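Local structure of CpuTA1 (5K3W) at residues I119-I124 with S131-V136; L147-V152 with A276-L281. The protein belongs to the class IV aminotransferase family and holds pyridoxal-5'-phosphate in a pocket of its fold, in an assembly of two chains. One frame throughout, in Å; residues are numbered along the deposited sequence.

Contact 1. Residues I119-I124 with S131-V136; sequences ILTRGI and SGWVFV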
loop_
_atom_site.group_PDB
_atom_site.type_symbol
_atom_site.label_atom_id
_atom_site.label_comp_id
_atom_site.label_asym_id
_atom_site.label_seq_id
_atom_site.Cartn_x
_atom_site.Cartn_y
_atom_site.Cartn_z
ATOM N N ILE A 119 -3.535 1.026 -14.128
ATOM C CA ILE A 119 -3.285 0.189 -12.966
ATOM C C ILE A 119 -2.586 -1.083 -13.417
ATOM O O ILE A 119 -3.124 -1.837 -14.234
ATOM C CB ILE A 119 -4.579 -0.125 -12.203
ATOM C CG1 ILE A 119 -5.108 1.164 -11.570
ATOM C CG2 ILE A 119 -4.331 -1.194 -11.146
ATOM C CD1 ILE A 119 -6.437 1.006 -10.920
ATOM N N LEU A 120 -1.393 -1.325 -12.871
ATOM C CA LEU A 120 -0.582 -2.488 -13.209
ATOM C C LEU A 120 -0.180 -3.198 -11.923
ATOM O O LEU A 120 0.487 -2.603 -11.071
ATOM C CB LEU A 120 0.657 -2.074 -14.008
ATOM C CG LEU A 120 1.727 -3.136 -14.302
ATOM C CD1 LEU A 120 1.120 -4.321 -14.996
ATOM C CD2 LEU A 120 2.833 -2.536 -15.158
ATOM N N THR A 121 -0.566 -4.463 -11.789
ATOM C CA THR A 121 -0.267 -5.237 -10.583
ATOM C C THR A 121 0.551 -6.481 -10.923
ATOM O O THR A 121 0.697 -6.868 -12.089
ATOM C CB THR A 121 -1.546 -5.669 -9.849
ATOM O OG1 THR A 121 -2.087 -6.819 -10.503
ATOM C CG2 THR A 121 -2.589 -4.550 -9.845
ATOM N N ARG A 122 1.075 -7.118 -9.875
ATOM C CA ARG A 122 1.835 -8.357 -10.030
ATOM C C ARG A 122 0.945 -9.534 -10.416
ATOM O O ARG A 122 1.470 -10.606 -10.727
ATOM C CB ARG A 122 2.620 -8.666 -8.736
ATOM C CG ARG A 122 3.883 -9.546 -8.927
ATOM C CD ARG A 122 4.804 -9.542 -7.688
ATOM N NE ARG A 122 5.052 -8.199 -7.150
ATOM C CZ ARG A 122 6.061 -7.400 -7.505
ATOM N NH1 ARG A 122 6.950 -7.793 -8.405
ATOM N NH2 ARG A 122 6.178 -6.193 -6.966
ATOM N N GLY A 123 -0.378 -9.360 -10.412
ATOM C CA GLY A 123 -1.301 -10.365 -10.901
ATOM C C GLY A 123 -1.903 -11.225 -9.801
ATOM O O GLY A 123 -1.634 -11.078 -8.603
ATOM N N ILE A 124 -2.760 -12.137 -10.259
ATOM C CA ILE A 124 -3.276 -13.214 -9.426
ATOM C C ILE A 124 -2.121 -13.999 -8.827
ATOM O O ILE A 124 -1.182 -14.388 -9.532
ATOM C CB ILE A 124 -4.189 -14.118 -10.269
ATOM C CG1 ILE A 124 -5.224 -13.260 -11.023
ATOM C CG2 ILE A 124 -4.815 -15.193 -9.392
ATOM C CD1 ILE A 124 -6.052 -14.017 -12.047
ATOM N N SER A 131 -1.341 -8.135 -13.985
ATOM C CA SER A 131 -2.634 -7.625 -14.415
ATOM C C SER A 131 -2.513 -6.149 -14.778
ATOM O O SER A 131 -1.636 -5.433 -14.279
ATOM C CB SER A 131 -3.694 -7.797 -13.322
ATOM O OG SER A 131 -3.943 -9.164 -13.043
ATOM N N GLY A 132 -3.421 -5.703 -15.639
ATOM C CA GLY A 132 -3.429 -4.323 -16.098
ATOM C C GLY A 132 -4.821 -3.866 -16.477
ATOM O O GLY A 132 -5.632 -4.640 -16.991
ATOM N N TRP A 133 -5.096 -2.587 -16.217
ATOM C CA TRP A 133 -6.371 -1.973 -16.533
ATOM C C TRP A 133 -6.162 -0.502 -16.854
ATOM O O TRP A 133 -5.231 0.137 -16.361
ATOM C CB TRP A 133 -7.359 -2.085 -15.371
ATOM C CG TRP A 133 -7.781 -3.463 -15.042
ATOM C CD1 TRP A 133 -8.778 -4.171 -15.637
ATOM C CD2 TRP A 133 -7.247 -4.299 -14.011
ATOM N NE1 TRP A 133 -8.892 -5.412 -15.052
ATOM C CE2 TRP A 133 -7.964 -5.519 -14.050
ATOM C CE3 TRP A 133 -6.228 -4.144 -13.066
ATOM C CZ2 TRP A 133 -7.699 -6.582 -13.173
ATOM C CZ3 TRP A 133 -5.960 -5.207 -12.194
ATOM C CH2 TRP A 133 -6.698 -6.408 -12.257
ATOM N N VAL A 134 -7.062 0.034 -17.665
ATOM C CA VAL A 134 -7.182 1.467 -17.888
ATOM C C VAL A 134 -8.655 1.804 -17.774
ATOM O O VAL A 134 -9.489 1.131 -18.390
ATOM C CB VAL A 134 -6.657 1.895 -19.278
ATOM C CG1 VAL A 134 -6.795 3.417 -19.460
ATOM C CG2 VAL A 134 -5.230 1.459 -19.486
ATOM N N PHE A 135 -8.984 2.846 -17.022
ATOM C CA PHE A 135 -10.331 3.384 -17.144
ATOM C C PHE A 135 -10.302 4.896 -17.316
ATOM O O PHE A 135 -9.380 5.583 -16.867
ATOM C CB PHE A 135 -11.239 2.973 -15.962
ATOM C CG PHE A 135 -10.793 3.463 -14.612
ATOM C CD1 PHE A 135 -11.238 4.684 -14.122
ATOM C CD2 PHE A 135 -9.987 2.675 -13.807
ATOM C CE1 PHE A 135 -10.864 5.122 -12.855
ATOM C CE2 PHE A 135 -9.603 3.108 -12.552
ATOM C CZ PHE A 135 -10.040 4.334 -12.074
ATOM N N VAL A 136 -11.313 5.395 -18.010
ATOM C CA VAL A 136 -11.490 6.812 -18.298
ATOM C C VAL A 136 -12.820 7.258 -17.700
ATOM O O VAL A 136 -13.811 6.526 -17.753
ATOM C CB VAL A 136 -11.463 7.073 -19.821
ATOM C CG1 VAL A 136 -11.748 8.530 -20.116
ATOM C CG2 VAL A 136 -10.114 6.630 -20.422
#

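Contact 2. Residues L147-V152 with A276-L281; sequences LGIRVV and APITAL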
loop_
_atom_site.group_PDB
_atom_site.type_symbol
_atom_site.label_atom_id
_atom_site.label_comp_id
_atom_site.label_asym_id
_atom_site.label_seq_id
_atom_site.Cartn_x
_atom_site.Cartn_y
_atom_site.Cartn_z
ATOM N N LEU A 147 -8.421 27.675 -6.361
ATOM C CA LEU A 147 -8.346 29.032 -5.836
ATOM C C LEU A 147 -7.669 29.124 -4.475
ATOM O O LEU A 147 -7.265 30.224 -4.079
ATOM C CB LEU A 147 -9.747 29.649 -5.729
ATOM C CG LEU A 147 -10.615 29.708 -6.994
ATOM C CD1 LEU A 147 -11.924 30.420 -6.709
ATOM C CD2 LEU A 147 -9.882 30.361 -8.147
ATOM N N GLY A 148 -7.541 28.009 -3.754
ATOM C CA GLY A 148 -6.884 28.012 -2.459
ATOM C C GLY A 148 -7.167 26.793 -1.604
ATOM O O GLY A 148 -8.298 26.298 -1.585
ATOM N N ILE A 149 -6.140 26.296 -0.901
ATOM C CA ILE A 149 -6.254 25.188 0.041
ATOM C C ILE A 149 -5.443 25.522 1.287
ATOM O O ILE A 149 -4.428 26.221 1.218
ATOM C CB ILE A 149 -5.747 23.846 -0.543
ATOM C CG1 ILE A 149 -4.358 24.019 -1.159
ATOM C CG2 ILE A 149 -6.720 23.252 -1.543
ATOM C CD1 ILE A 149 -3.725 22.708 -1.605
ATOM N N ARG A 150 -5.894 25.008 2.431
ATOM C CA ARG A 150 -5.110 25.016 3.659
ATOM C C ARG A 150 -4.335 23.707 3.797
ATOM O O ARG A 150 -4.877 22.619 3.570
ATOM C CB ARG A 150 -6.020 25.205 4.875
ATOM C CG ARG A 150 -6.890 26.451 4.824
ATOM C CD ARG A 150 -7.803 26.568 6.056
ATOM N NE ARG A 150 -7.081 26.611 7.329
ATOM C CZ ARG A 150 -6.541 27.707 7.860
ATOM N NH1 ARG A 150 -6.618 28.872 7.237
ATOM N NH2 ARG A 150 -5.904 27.638 9.016
ATOM N N VAL A 151 -3.070 23.810 4.192
ATOM C CA VAL A 151 -2.198 22.647 4.242
ATOM C C VAL A 151 -1.507 22.566 5.602
ATOM O O VAL A 151 -1.306 23.571 6.287
ATOM C CB VAL A 151 -1.169 22.688 3.080
ATOM C CG1 VAL A 151 -0.303 21.428 3.064
ATOM C CG2 VAL A 151 -1.891 22.854 1.744
ATOM N N VAL A 152 -1.129 21.352 5.989
ATOM C CA VAL A 152 -0.379 21.127 7.217
ATOM C C VAL A 152 0.830 20.272 6.884
ATOM O O VAL A 152 0.815 19.499 5.923
ATOM C CB VAL A 152 -1.244 20.458 8.310
ATOM C CG1 VAL A 152 -2.398 21.355 8.681
ATOM C CG2 VAL A 152 -1.781 19.120 7.828
ATOM N N ALA A 276 -2.854 24.004 -7.097
ATOM C CA ALA A 276 -3.669 24.464 -5.979
ATOM C C ALA A 276 -2.846 25.382 -5.087
ATOM O O ALA A 276 -1.919 24.909 -4.405
ATOM C CB ALA A 276 -4.204 23.278 -5.178
ATOM N N PRO A 277 -3.142 26.679 -5.044
ATOM C CA PRO A 277 -2.339 27.593 -4.218
ATOM C C PRO A 277 -2.661 27.441 -2.737
ATOM O O PRO A 277 -3.809 27.214 -2.343
ATOM C CB PRO A 277 -2.737 28.979 -4.741
ATOM C CG PRO A 277 -4.155 28.809 -5.203
ATOM C CD PRO A 277 -4.288 27.361 -5.676
ATOM N N ILE A 278 -1.630 27.579 -1.914
ATOM C CA ILE A 278 -1.741 27.339 -0.476
ATOM C C ILE A 278 -2.012 28.658 0.240
ATOM O O ILE A 278 -1.203 29.589 0.176
ATOM C CB ILE A 278 -0.474 26.665 0.077
ATOM C CG1 ILE A 278 -0.280 25.281 -0.570
ATOM C CG2 ILE A 278 -0.567 26.569 1.594
ATOM C CD1 ILE A 278 0.978 24.543 -0.158
ATOM N N THR A 279 -3.149 28.733 0.924
ATOM C CA THR A 279 -3.513 29.910 1.702
ATOM C C THR A 279 -2.970 29.861 3.121
ATOM O O THR A 279 -2.732 30.912 3.726
ATOM C CB THR A 279 -5.039 30.058 1.773
ATOM O OG1 THR A 279 -5.601 28.888 2.386
ATOM C CG2 THR A 279 -5.629 30.220 0.402
ATOM N N ALA A 280 -2.792 28.668 3.676
ATOM C CA ALA A 280 -2.263 28.529 5.023
ATOM C C ALA A 280 -1.471 27.231 5.110
ATOM O O ALA A 280 -1.855 26.206 4.536
ATOM C CB ALA A 280 -3.386 28.566 6.074
ATOM N N LEU A 281 -0.354 27.285 5.815
ATOM C CA LEU A 281 0.453 26.104 6.078
ATOM C C LEU A 281 0.631 26.034 7.587
ATOM O O LEU A 281 1.269 26.910 8.180
ATOM C CB LEU A 281 1.797 26.168 5.357
ATOM C CG LEU A 281 2.671 24.926 5.550
ATOM C CD1 LEU A 281 1.963 23.718 4.954
ATOM C CD2 LEU A 281 4.092 25.101 4.962
#

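Contact 1. Residues I119-I124 with S131-V136
I119 and W133 pair in an antiparallel beta hairpin, strands 114-121 and 131-138, within the class IV aminotransferase fold. Their backbones exchange two bonds, I119 N to W133 O and W133 N to I119 O, each 2.9 Å. The next pair, L120 and G132, is non-hydrogen-bonded, its CA atoms 4.5 Å apart as is usual there. The face carrying I119, T121, S131 and W133 is well filled. I119 CG2 meets the edge of the indole at W133 CE3 (4.0 Å), and T121 CG2 lies at the same edge. A chi1 of -68° sets CG1 beside the backbone N and CG2 anti to it, so the I119 branches part, CD1 reaching the F135 edge at CE2, 4.1 Å off. W133 packs on I44 and F135 on T45, both of the second subunit. S131, though partly open, is gripped by T121 through two backbone bonds, S131 N meeting T121 O from 47° above the carbonyl plane, and D46 hydrogen-bonds both hydroxyls. The loose side lies at R122 and I124, both partly exposed; R122 NE forms a salt bridge with D53. G123, at a positive phi easy for glycine, donates its N-H to T121 OG1 at 3.1 Å, closing an ST turn.

Contact 2. Residues L147-V152 with A276-L281
A276 touches I149 where two sheets of the cofactor-binding aminotransferase fold meet: the small A276 methyl CB leaves room for the end of I149, with CD1 3.6 Å away. I149 reaches it because its CG1 stands between the backbone N and carbonyl carbon (chi1 50°). P277 lacks an N-H, but here it is its O that serves, accepting from I149 N at 2.9 Å. I278 pairs in parallel with I149 and turns CG1 across V151 CG2, 3.7 Å away, the two side chains crossing at about a right angle. At T279 the chain rounds a corner; its N bonds I149 O at 2.8 Å, and G148, with no side chain, lets T279 CG2 sit 3.8 Å from its CA. A280 O then receives V151 N at 2.7 Å, and A280 CB lies over one face of the R150 guanidinium, 3.4 Å above its plane. That group also forms a salt bridge to D283. L281, parallel with V151, sets CD1 against V151 CG1. Beyond the pair, I278 and L281 pack on L266 and I197. In its sheet, strand 149-155 lies between 195-199 and 280-281, while 274-278 is an edge strand of the next sheet, beside 265-270.

Overall arrangement
From the N terminus, strands 5-9 and 32-35 enter the antiparallel sheet that holds contact 1, with 5-9 lying beside 131-138. Contact 1 closes a short turn of six residues. Strand 149-155, the next after 131-138, then opens contact 2, whose loop of 123 residues contains both helices and strands before 276-281 returns to close it. The two contacts follow in series, neither nesting nor crossing. They lie on opposite sides of the chain's centre, their own centres 33 Å apart, and do not touch. Contact 1 is local to one sheet; contact 2 ties two others together. A bound pyridoxal-5'-phosphate lies about 12 Å from the I119 side chain, and one about 11 Å from that of A276.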